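Local coordinates for putative uncharacterized protein (Vibrio cholerae, PDB 4G7X) that probably forms the N-terminal N1 domain of the minor coat protein pIII of phage CTXphi, which takes part in infection of the bacterial host, at residues Gln23-Phe28 with Gly62-Gly67; Gly29-Gln34 with Ser90-Ile95; Cys41-Glu46 with Tyr69-Thr74. One frame throughout, in Å; residues are numbered along the deposited sequence.

Contact 1. Residues Gln23-Phe28 with Gly62-Gly67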
loop_
_atom_site.group_PDB
_atom_site.type_symbol
_atom_site.label_atom_id
_atom_site.label_comp_id
_atom_site.label_asym_id
_atom_site.label_seq_id
_atom_site.Cartn_x
_atom_site.Cartn_y
_atom_site.Cartn_z
ATOM N N GLN A 23 1.989 -2.786 -2.600
ATOM C CA GLN A 23 0.779 -3.604 -2.599
ATOM C C GLN A 23 0.457 -4.013 -4.025
ATOM O O GLN A 23 0.396 -3.169 -4.919
ATOM C CB GLN A 23 -0.415 -2.870 -1.990
ATOM C CG GLN A 23 -1.734 -3.601 -2.219
ATOM C CD GLN A 23 -2.830 -3.138 -1.289
ATOM O OE1 GLN A 23 -2.717 -3.253 -0.068
ATOM N NE2 GLN A 23 -3.905 -2.613 -1.862
ATOM N N LEU A 24 0.255 -5.310 -4.229
ATOM C CA LEU A 24 -0.155 -5.831 -5.526
ATOM C C LEU A 24 -1.510 -6.498 -5.409
ATOM O O LEU A 24 -1.800 -7.140 -4.395
ATOM C CB LEU A 24 0.881 -6.821 -6.064
ATOM C CG LEU A 24 2.278 -6.259 -6.345
ATOM C CD1 LEU A 24 3.178 -7.377 -6.833
ATOM C CD2 LEU A 24 2.235 -5.123 -7.354
ATOM N N LEU A 25 -2.324 -6.344 -6.453
ATOM C CA LEU A 25 -3.672 -6.909 -6.504
ATOM C C LEU A 25 -3.737 -8.120 -7.415
ATOM O O LEU A 25 -3.104 -8.149 -8.476
ATOM C CB LEU A 25 -4.673 -5.864 -6.998
ATOM C CG LEU A 25 -4.710 -4.542 -6.232
ATOM C CD1 LEU A 25 -5.653 -3.574 -6.928
ATOM C CD2 LEU A 25 -5.088 -4.730 -4.771
ATOM N N PHE A 26 -4.519 -9.112 -7.009
ATOM C CA PHE A 26 -4.693 -10.336 -7.789
ATOM C C PHE A 26 -6.156 -10.727 -7.798
ATOM O O PHE A 26 -6.965 -10.187 -7.033
ATOM C CB PHE A 26 -3.847 -11.478 -7.214
ATOM C CG PHE A 26 -2.390 -11.144 -7.093
ATOM C CD1 PHE A 26 -1.536 -11.311 -8.177
ATOM C CD2 PHE A 26 -1.879 -10.627 -5.907
ATOM C CE1 PHE A 26 -0.191 -10.986 -8.076
ATOM C CE2 PHE A 26 -0.536 -10.295 -5.801
ATOM C CZ PHE A 26 0.309 -10.475 -6.885
ATOM N N GLY A 27 -6.493 -11.675 -8.663
ATOM C CA GLY A 27 -7.843 -12.202 -8.708
ATOM C C GLY A 27 -8.238 -12.925 -7.437
ATOM O O GLY A 27 -7.390 -13.448 -6.706
ATOM N N PHE A 28 -9.538 -12.942 -7.166
ATOM C CA PHE A 28 -10.087 -13.654 -6.025
ATOM C C PHE A 28 -9.720 -15.133 -6.113
ATOM O O PHE A 28 -9.657 -15.702 -7.210
ATOM C CB PHE A 28 -11.603 -13.477 -6.023
ATOM C CG PHE A 28 -12.256 -13.745 -4.699
ATOM C CD1 PHE A 28 -13.183 -14.776 -4.573
ATOM C CD2 PHE A 28 -11.970 -12.959 -3.580
ATOM C CE1 PHE A 28 -13.804 -15.025 -3.359
ATOM C CE2 PHE A 28 -12.586 -13.205 -2.362
ATOM C CZ PHE A 28 -13.506 -14.242 -2.252
ATOM N N GLY A 62 -15.086 -5.061 -5.448
ATOM C CA GLY A 62 -15.149 -6.352 -6.128
ATOM C C GLY A 62 -14.538 -7.477 -5.315
ATOM O O GLY A 62 -14.356 -7.355 -4.098
ATOM N N ASP A 63 -14.239 -8.579 -5.997
ATOM C CA ASP A 63 -13.611 -9.745 -5.382
ATOM C C ASP A 63 -12.158 -9.794 -5.812
ATOM O O ASP A 63 -11.853 -9.887 -7.000
ATOM C CB ASP A 63 -14.323 -11.032 -5.814
ATOM C CG ASP A 63 -15.791 -11.061 -5.420
ATOM O OD1 ASP A 63 -16.495 -11.998 -5.853
ATOM O OD2 ASP A 63 -16.248 -10.161 -4.690
ATOM N N TYR A 64 -11.254 -9.726 -4.841
ATOM C CA TYR A 64 -9.836 -9.636 -5.152
ATOM C C TYR A 64 -8.978 -10.062 -3.977
ATOM O O TYR A 64 -9.478 -10.230 -2.863
ATOM C CB TYR A 64 -9.473 -8.209 -5.596
ATOM C CG TYR A 64 -9.486 -7.163 -4.497
ATOM C CD1 TYR A 64 -8.291 -6.697 -3.947
ATOM C CD2 TYR A 64 -10.688 -6.616 -4.030
ATOM C CE1 TYR A 64 -8.290 -5.731 -2.953
ATOM C CE2 TYR A 64 -10.697 -5.650 -3.033
ATOM C CZ TYR A 64 -9.494 -5.214 -2.504
ATOM O OH TYR A 64 -9.481 -4.251 -1.522
ATOM N N CYS A 65 -7.691 -10.241 -4.249
ATOM C CA CYS A 65 -6.697 -10.478 -3.208
ATOM C C CYS A 65 -5.598 -9.424 -3.290
ATOM O O CYS A 65 -5.367 -8.823 -4.345
ATOM C CB CYS A 65 -6.078 -11.872 -3.338
ATOM S SG CYS A 65 -7.254 -13.243 -3.318
ATOM N N LYS A 66 -4.927 -9.206 -2.167
ATOM C CA LYS A 66 -3.839 -8.241 -2.095
ATOM C C LYS A 66 -2.721 -8.788 -1.231
ATOM O O LYS A 66 -2.964 -9.506 -0.259
ATOM C CB LYS A 66 -4.321 -6.883 -1.559
ATOM C CG LYS A 66 -4.947 -6.930 -0.173
ATOM C CD LYS A 66 -5.375 -5.546 0.299
ATOM C CE LYS A 66 -6.153 -5.627 1.601
ATOM N NZ LYS A 66 -6.500 -4.283 2.147
ATOM N N GLY A 67 -1.497 -8.434 -1.598
ATOM C CA GLY A 67 -0.313 -8.774 -0.813
ATOM C C GLY A 67 0.661 -7.614 -0.768
ATOM O O GLY A 67 0.603 -6.716 -1.619
#
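Phe-26 and Cys-65 exchange two backbone hydrogen bonds and form one hydrogen-bonded pair of an antiparallel ladder. Phe-26 N donates to Cys-65 O over 2.8 Å. Cys-65 N returns to Phe-26 O over 2.9 Å, nearly straight at the hydrogen (176°). Leu-24 and Gly-67 make the second such pair, with Leu-24 N 3.0 Å from Gly-67 O. Between these pairs Leu-25 faces Lys-66 as a non-hydrogen-bonded pair. CA-H...O contacts fill in here, such as Lys-66 CA to Leu-24 O at 3.3 Å.

Leu-25, Lys-66 and the Tyr-64 ring gather on one side of the strand pair. Methyl CD2 of Leu-25 meets CD1 and CE1 of the Tyr-64 ring, 3.8 Å from CE1. Gln-23 lays its amide obliquely against the extended Lys-66 chain, with OE1 3.5 Å from the aliphatic CD. The charged NZ of Lys-66 goes further, to the backbone of the other protein in the assembly. Phe-26 and Cys-65 point to the other side of the pair.

Past the ladder, Phe-28 meets Asp-63. CG of Phe-28 is anti to the backbone N (chi1 -160°), and the ring leans over Asp-63. There Asp-63 CB makes an off-centre CH-pi contact, 4.0 Å from the Phe-28 ring centroid. The carboxylate atom OD2 of Asp-63 is bonded to Ser-58. SG of Cys-65 lies 3.4 Å from Gly-27 O.

Strand 51-59 pairs with the far edge of strand 64-71, and the disulfide of Cys-65 with Cys-56 joins the two covalently. Phe-26 packs against Val-33, Val-36, Cys-84 and Ser-90. Gln-23 also bonds through its backbone to the other protein, so strand 20-27 is part of that interface.

Contact 2. Residues Gly29-Gln34 with Ser90-Ile95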
loop_
_atom_site.group_PDB
_atom_site.type_symbol
_atom_site.label_atom_id
_atom_site.label_comp_id
_atom_site.label_asym_id
_atom_site.label_seq_id
_atom_site.Cartn_x
_atom_site.Cartn_y
_atom_site.Cartn_z
ATOM N N GLY A 29 -9.437 -15.741 -4.963
ATOM C CA GLY A 29 -9.096 -17.164 -4.923
ATOM C C GLY A 29 -7.692 -17.483 -5.415
ATOM O O GLY A 29 -7.359 -18.638 -5.668
ATOM N N SER A 30 -6.855 -16.462 -5.557
ATOM C CA SER A 30 -5.459 -16.692 -5.906
ATOM C C SER A 30 -4.747 -17.366 -4.741
ATOM O O SER A 30 -5.065 -17.092 -3.583
ATOM C CB SER A 30 -4.745 -15.368 -6.188
ATOM O OG SER A 30 -5.162 -14.800 -7.413
ATOM N N PRO A 31 -3.770 -18.238 -5.044
ATOM C CA PRO A 31 -2.845 -18.636 -3.995
ATOM C C PRO A 31 -2.066 -17.400 -3.565
ATOM O O PRO A 31 -2.118 -16.366 -4.248
ATOM C CB PRO A 31 -1.923 -19.620 -4.709
ATOM C CG PRO A 31 -1.904 -19.123 -6.116
ATOM C CD PRO A 31 -3.316 -18.683 -6.371
ATOM N N ILE A 32 -1.366 -17.485 -2.443
ATOM C CA ILE A 32 -0.536 -16.375 -1.998
ATOM C C ILE A 32 0.644 -16.265 -2.952
ATOM O O ILE A 32 1.599 -17.039 -2.880
ATOM C CB ILE A 32 -0.079 -16.534 -0.537
ATOM C CG1 ILE A 32 -1.293 -16.744 0.377
ATOM C CG2 ILE A 32 0.717 -15.306 -0.105
ATOM C CD1 ILE A 32 -0.962 -16.864 1.851
ATOM N N VAL A 33 0.553 -15.308 -3.871
ATOM C CA VAL A 33 1.551 -15.154 -4.919
ATOM C C VAL A 33 2.913 -14.869 -4.284
ATOM O O VAL A 33 3.059 -13.940 -3.497
ATOM C CB VAL A 33 1.115 -14.079 -5.943
ATOM C CG1 VAL A 33 2.183 -13.870 -7.002
ATOM C CG2 VAL A 33 -0.198 -14.484 -6.606
ATOM N N GLN A 34 3.891 -15.713 -4.597
ATOM C CA GLN A 34 5.168 -15.727 -3.875
ATOM C C GLN A 34 6.194 -14.747 -4.421
ATOM O O GLN A 34 6.869 -14.050 -3.664
ATOM C CB GLN A 34 5.751 -17.145 -3.865
ATOM C CG GLN A 34 4.903 -18.142 -3.081
ATOM C CD GLN A 34 4.892 -17.849 -1.594
ATOM O OE1 GLN A 34 5.920 -17.957 -0.928
ATOM N NE2 GLN A 34 3.739 -17.465 -1.068
ATOM N N SER A 90 -4.487 -16.380 -9.784
ATOM C CA SER A 90 -3.177 -16.129 -10.379
ATOM C C SER A 90 -2.211 -17.288 -10.153
ATOM O O SER A 90 -2.345 -18.044 -9.190
ATOM C CB SER A 90 -2.589 -14.853 -9.772
ATOM O OG SER A 90 -1.418 -14.435 -10.455
ATOM N N ALA A 91 -1.227 -17.423 -11.039
ATOM C CA ALA A 91 -0.078 -18.288 -10.766
ATOM C C ALA A 91 0.712 -17.692 -9.605
ATOM O O ALA A 91 0.665 -16.479 -9.387
ATOM C CB ALA A 91 0.790 -18.401 -12.005
ATOM N N GLU A 92 1.428 -18.523 -8.853
ATOM C CA GLU A 92 2.153 -18.014 -7.685
ATOM C C GLU A 92 3.519 -17.414 -8.025
ATOM O O GLU A 92 4.190 -16.877 -7.145
ATOM C CB GLU A 92 2.275 -19.070 -6.584
ATOM C CG GLU A 92 3.147 -20.255 -6.947
ATOM C CD GLU A 92 2.456 -21.213 -7.892
ATOM O OE1 GLU A 92 1.208 -21.189 -7.973
ATOM O OE2 GLU A 92 3.169 -21.995 -8.550
ATOM N N ARG A 93 3.926 -17.519 -9.290
ATOM C CA ARG A 93 5.074 -16.769 -9.811
ATOM C C ARG A 93 4.653 -16.206 -11.147
ATOM O O ARG A 93 4.277 -16.954 -12.049
ATOM C CB ARG A 93 6.310 -17.650 -9.963
ATOM C CG ARG A 93 6.932 -17.997 -8.634
ATOM C CD ARG A 93 8.243 -18.742 -8.767
ATOM N NE ARG A 93 8.828 -18.828 -7.435
ATOM C CZ ARG A 93 8.444 -19.709 -6.516
ATOM N NH1 ARG A 93 7.510 -20.603 -6.808
ATOM N NH2 ARG A 93 9.002 -19.703 -5.313
ATOM N N CYS A 94 4.672 -14.885 -11.276
ATOM C CA CYS A 94 4.089 -14.269 -12.458
ATOM C C CYS A 94 4.655 -12.887 -12.750
ATOM O O CYS A 94 5.290 -12.277 -11.891
ATOM C CB CYS A 94 2.558 -14.218 -12.322
ATOM S SG CYS A 94 1.935 -13.363 -10.848
ATOM N N ILE A 95 4.430 -12.413 -13.972
ATOM C CA ILE A 95 4.847 -11.076 -14.384
ATOM C C ILE A 95 3.660 -10.133 -14.214
ATOM O O ILE A 95 2.572 -10.406 -14.724
ATOM C CB ILE A 95 5.350 -11.080 -15.849
ATOM C CG1 ILE A 95 6.520 -12.059 -16.002
ATOM C CG2 ILE A 95 5.729 -9.672 -16.296
ATOM C CD1 ILE A 95 6.962 -12.286 -17.434
#
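Gln-34 CB lies over one face of the Arg-93 guanidinium, a loose contact with CB 4.4 Å from NH2. The amide of Gln-34 turns back on its own segment. Its chain bends at chi2 (-67°), which brings NE2 2.8 Å from Ile-32 O. That oxygen sits in the plane of the amide, and the bond is straight at the hydrogen (170°), though NE2 comes from above the carbonyl plane of Ile-32. This bond restrains the rotation of the amide.

Two hydrogen bonds cross between the segments. Gln-34 N donates to Glu-92 O over 2.8 Å. At the other end, Ser-90 N donates to Ser-30 OG over 2.9 Å. Ser-30 OG is also bonded to Gly-27 O, so this hydroxyl has two partners. The hydroxyl of Ser-90 gives its own bond to Ala-91 O and is also joined to Asp-85 N.

Val-33 packs between these bonds. Both its methyls approach Ala-91 O, CG2 at 3.5 Å; CG2 also meets Ser-90 CB. CG1, anti to the backbone N (chi1 177°), reaches 3.9 Å to Cys-94 SG. Pro-31 lies beside Ser-90, its ring atom CD 3.0 Å from Ser-90 O.

Residues 29-34 link strand 20-27 to strand 35-38, which runs parallel to strand 93-95. Cys-94 bonds through its backbone to Ser-35 and Leu-37 and through its disulfide to Cys-84. Trp-54 of strand 51-59 packs on Ser-30, Ile-32 and Val-33.

Contact 3. Residues Cys41-Glu46 with Tyr69-Thr74. Unlike the reference sequence in segment 69-74: Thr-74 (reference Ser).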
loop_
_atom_site.group_PDB
_atom_site.type_symbol
_atom_site.label_atom_id
_atom_site.label_comp_id
_atom_site.label_asym_id
_atom_site.label_seq_id
_atom_site.Cartn_x
_atom_site.Cartn_y
_atom_site.Cartn_z
ATOM N N CYS A 41 11.372 -5.426 -11.654
ATOM C CA CYS A 41 11.966 -5.756 -10.365
ATOM C C CYS A 41 11.323 -7.005 -9.785
ATOM O O CYS A 41 10.098 -7.098 -9.710
ATOM C CB CYS A 41 11.771 -4.593 -9.394
ATOM S SG CYS A 41 12.651 -4.774 -7.825
ATOM N N MET A 42 12.148 -7.965 -9.375
ATOM C CA MET A 42 11.621 -9.181 -8.768
ATOM C C MET A 42 11.289 -8.953 -7.299
ATOM O O MET A 42 12.168 -8.637 -6.494
ATOM C CB MET A 42 12.596 -10.342 -8.919
ATOM C CG MET A 42 11.992 -11.680 -8.516
ATOM S SD MET A 42 10.725 -12.280 -9.650
ATOM C CE MET A 42 11.751 -12.862 -11.000
ATOM N N LEU A 43 10.013 -9.121 -6.968
ATOM C CA LEU A 43 9.509 -8.888 -5.617
ATOM C C LEU A 43 9.055 -10.187 -4.989
ATOM O O LEU A 43 8.493 -11.038 -5.672
ATOM C CB LEU A 43 8.319 -7.924 -5.645
ATOM C CG LEU A 43 8.420 -6.595 -6.401
ATOM C CD1 LEU A 43 7.185 -5.744 -6.141
ATOM C CD2 LEU A 43 9.680 -5.824 -6.038
ATOM N N ASP A 44 9.274 -10.314 -3.683
ATOM C CA ASP A 44 8.781 -11.449 -2.905
ATOM C C ASP A 44 7.750 -11.006 -1.869
ATOM O O ASP A 44 7.852 -9.927 -1.286
ATOM C CB ASP A 44 9.932 -12.159 -2.183
ATOM C CG ASP A 44 10.880 -12.883 -3.126
ATOM O OD1 ASP A 44 10.565 -13.065 -4.315
ATOM O OD2 ASP A 44 11.962 -13.286 -2.651
ATOM N N ILE A 45 6.760 -11.861 -1.641
ATOM C CA ILE A 45 5.753 -11.635 -0.607
ATOM C C ILE A 45 6.390 -11.432 0.774
ATOM O O ILE A 45 7.323 -12.143 1.154
ATOM C CB ILE A 45 4.720 -12.794 -0.599
ATOM C CG1 ILE A 45 3.558 -12.526 0.374
ATOM C CG2 ILE A 45 5.386 -14.130 -0.287
ATOM C CD1 ILE A 45 2.595 -11.443 -0.074
ATOM N N GLU A 46 5.882 -10.452 1.514
ATOM C CA GLU A 46 6.358 -10.192 2.869
ATOM C C GLU A 46 5.669 -11.085 3.878
ATOM O O GLU A 46 4.503 -11.448 3.716
ATOM C CB GLU A 46 6.135 -8.734 3.247
ATOM C CG GLU A 46 6.949 -7.777 2.399
ATOM C CD GLU A 46 7.017 -6.403 3.010
ATOM O OE1 GLU A 46 7.682 -6.249 4.058
ATOM O OE2 GLU A 46 6.423 -5.478 2.433
ATOM N N TYR A 69 4.697 -6.598 -0.934
ATOM C CA TYR A 69 5.881 -7.133 -1.619
ATOM C C TYR A 69 7.089 -6.218 -1.521
ATOM O O TYR A 69 6.954 -4.991 -1.556
ATOM C CB TYR A 69 5.550 -7.374 -3.109
ATOM C CG TYR A 69 4.546 -8.484 -3.299
ATOM C CD1 TYR A 69 4.959 -9.781 -3.592
ATOM C CD2 TYR A 69 3.179 -8.247 -3.142
ATOM C CE1 TYR A 69 4.038 -10.814 -3.725
ATOM C CE2 TYR A 69 2.253 -9.271 -3.272
ATOM C CZ TYR A 69 2.683 -10.551 -3.563
ATOM O OH TYR A 69 1.753 -11.573 -3.662
ATOM N N LYS A 70 8.268 -6.824 -1.405
ATOM C CA LYS A 70 9.533 -6.092 -1.421
ATOM C C LYS A 70 10.531 -6.790 -2.342
ATOM O O LYS A 70 10.440 -8.004 -2.537
ATOM C CB LYS A 70 10.100 -5.961 -0.004
ATOM C CG LYS A 70 9.401 -4.902 0.833
ATOM C CD LYS A 70 9.930 -4.861 2.257
ATOM C CE LYS A 70 11.319 -4.256 2.315
ATOM N NZ LYS A 70 11.650 -3.806 3.697
ATOM N N PRO A 71 11.483 -6.029 -2.920
ATOM C CA PRO A 71 12.481 -6.631 -3.823
ATOM C C PRO A 71 13.330 -7.699 -3.157
ATOM O O PRO A 71 13.697 -7.561 -1.979
ATOM C CB PRO A 71 13.375 -5.445 -4.206
ATOM C CG PRO A 71 12.521 -4.247 -4.017
ATOM C CD PRO A 71 11.648 -4.563 -2.835
ATOM N N ARG A 72 13.632 -8.762 -3.900
ATOM C CA ARG A 72 14.556 -9.780 -3.416
ATOM C C ARG A 72 15.975 -9.348 -3.763
ATOM O O ARG A 72 16.172 -8.370 -4.488
ATOM C CB ARG A 72 14.233 -11.159 -4.002
ATOM C CG ARG A 72 14.498 -11.288 -5.490
ATOM C CD ARG A 72 14.596 -12.746 -5.924
ATOM N NE ARG A 72 13.336 -13.460 -5.746
ATOM C CZ ARG A 72 13.078 -14.659 -6.256
ATOM N NH1 ARG A 72 13.992 -15.286 -6.983
ATOM N NH2 ARG A 72 11.901 -15.230 -6.046
ATOM N N PHE A 73 16.954 -10.072 -3.231
ATOM C CA PHE A 73 18.363 -9.783 -3.475
ATOM C C PHE A 73 18.764 -9.954 -4.943
ATOM O O PHE A 73 19.395 -9.076 -5.520
ATOM C CB PHE A 73 19.221 -10.663 -2.559
ATOM C CG PHE A 73 20.702 -10.517 -2.769
ATOM C CD1 PHE A 73 21.370 -9.352 -2.391
ATOM C CD2 PHE A 73 21.439 -11.560 -3.321
ATOM C CE1 PHE A 73 22.741 -9.228 -2.577
ATOM C CE2 PHE A 73 22.809 -11.444 -3.501
ATOM C CZ PHE A 73 23.461 -10.279 -3.130
ATOM N N THR A 74 18.375 -11.074 -5.544
ATOM C CA THR A 74 18.747 -11.371 -6.926
ATOM C C THR A 74 17.850 -10.631 -7.908
ATOM O O THR A 74 16.627 -10.771 -7.875
ATOM C CB THR A 74 18.662 -12.881 -7.201
ATOM O OG1 THR A 74 19.543 -13.572 -6.310
ATOM C CG2 THR A 74 19.045 -13.199 -8.643
#
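Ile-45 lays its CD1 methyl over one face of the Tyr-69 ring, 3.6 Å from CZ and offset toward the rim. Leu-43 meets Tyr-69 at about a right angle, CB to CB at 3.8 Å. The Tyr-69 hydroxyl is bonded to Val-33 O.

The Pro-71 ring rests against two side chains, its CG 3.8 Å from Leu-43 CD2 and its CB 3.8 Å from Cys-41 SG.

Asp-44 and Arg-72 form a salt bridge in the Arg-72 conformer described; a second was also deposited. The Arg-72 chain bends at chi3 (65°) and presents its guanidinium side-on. NE and NH2 each stand 3.1 Å from Asp-44 OD1, which lies in the guanidinium plane. The carboxylate is turned 65° from that plane. Ser-35 OG also bonds OD1. Met-42 runs alongside Arg-72 and sets CG over one guanidinium face, 3.6 Å from NE.

The backbones pair through Asp-44 N to Lys-70 O (2.8 Å), the reverse bond, and Arg-72 N to Met-42 O. This is a twisted antiparallel strand pair in the curled mixed sheet of the N1 domain, with a salt bridge toward one end and Tyr-69 packed on Leu-43 and Ile-45 toward the other.

In the fold
From the N terminus, residues 23-28 open contact 1 and 29-34 open contact 2 directly after. The chain then reaches 41-46, the first half of contact 3. Residues 62-67 close contact 1, 69-74 close contact 3 and 90-95 close contact 2 last. Contact 1 therefore crosses both others, while contact 3 falls wholly within the span of contact 2. Contacts 1 and 3 share strand 64-71, which joins strand 20-27 to strand 41-48. Contact 2 brings the late part of the chain back to this sheet. The Phe-26 ring of contact 1 touches Tyr-69 of contact 3 as well as contact 2, so all three contacts meet around one aromatic ring.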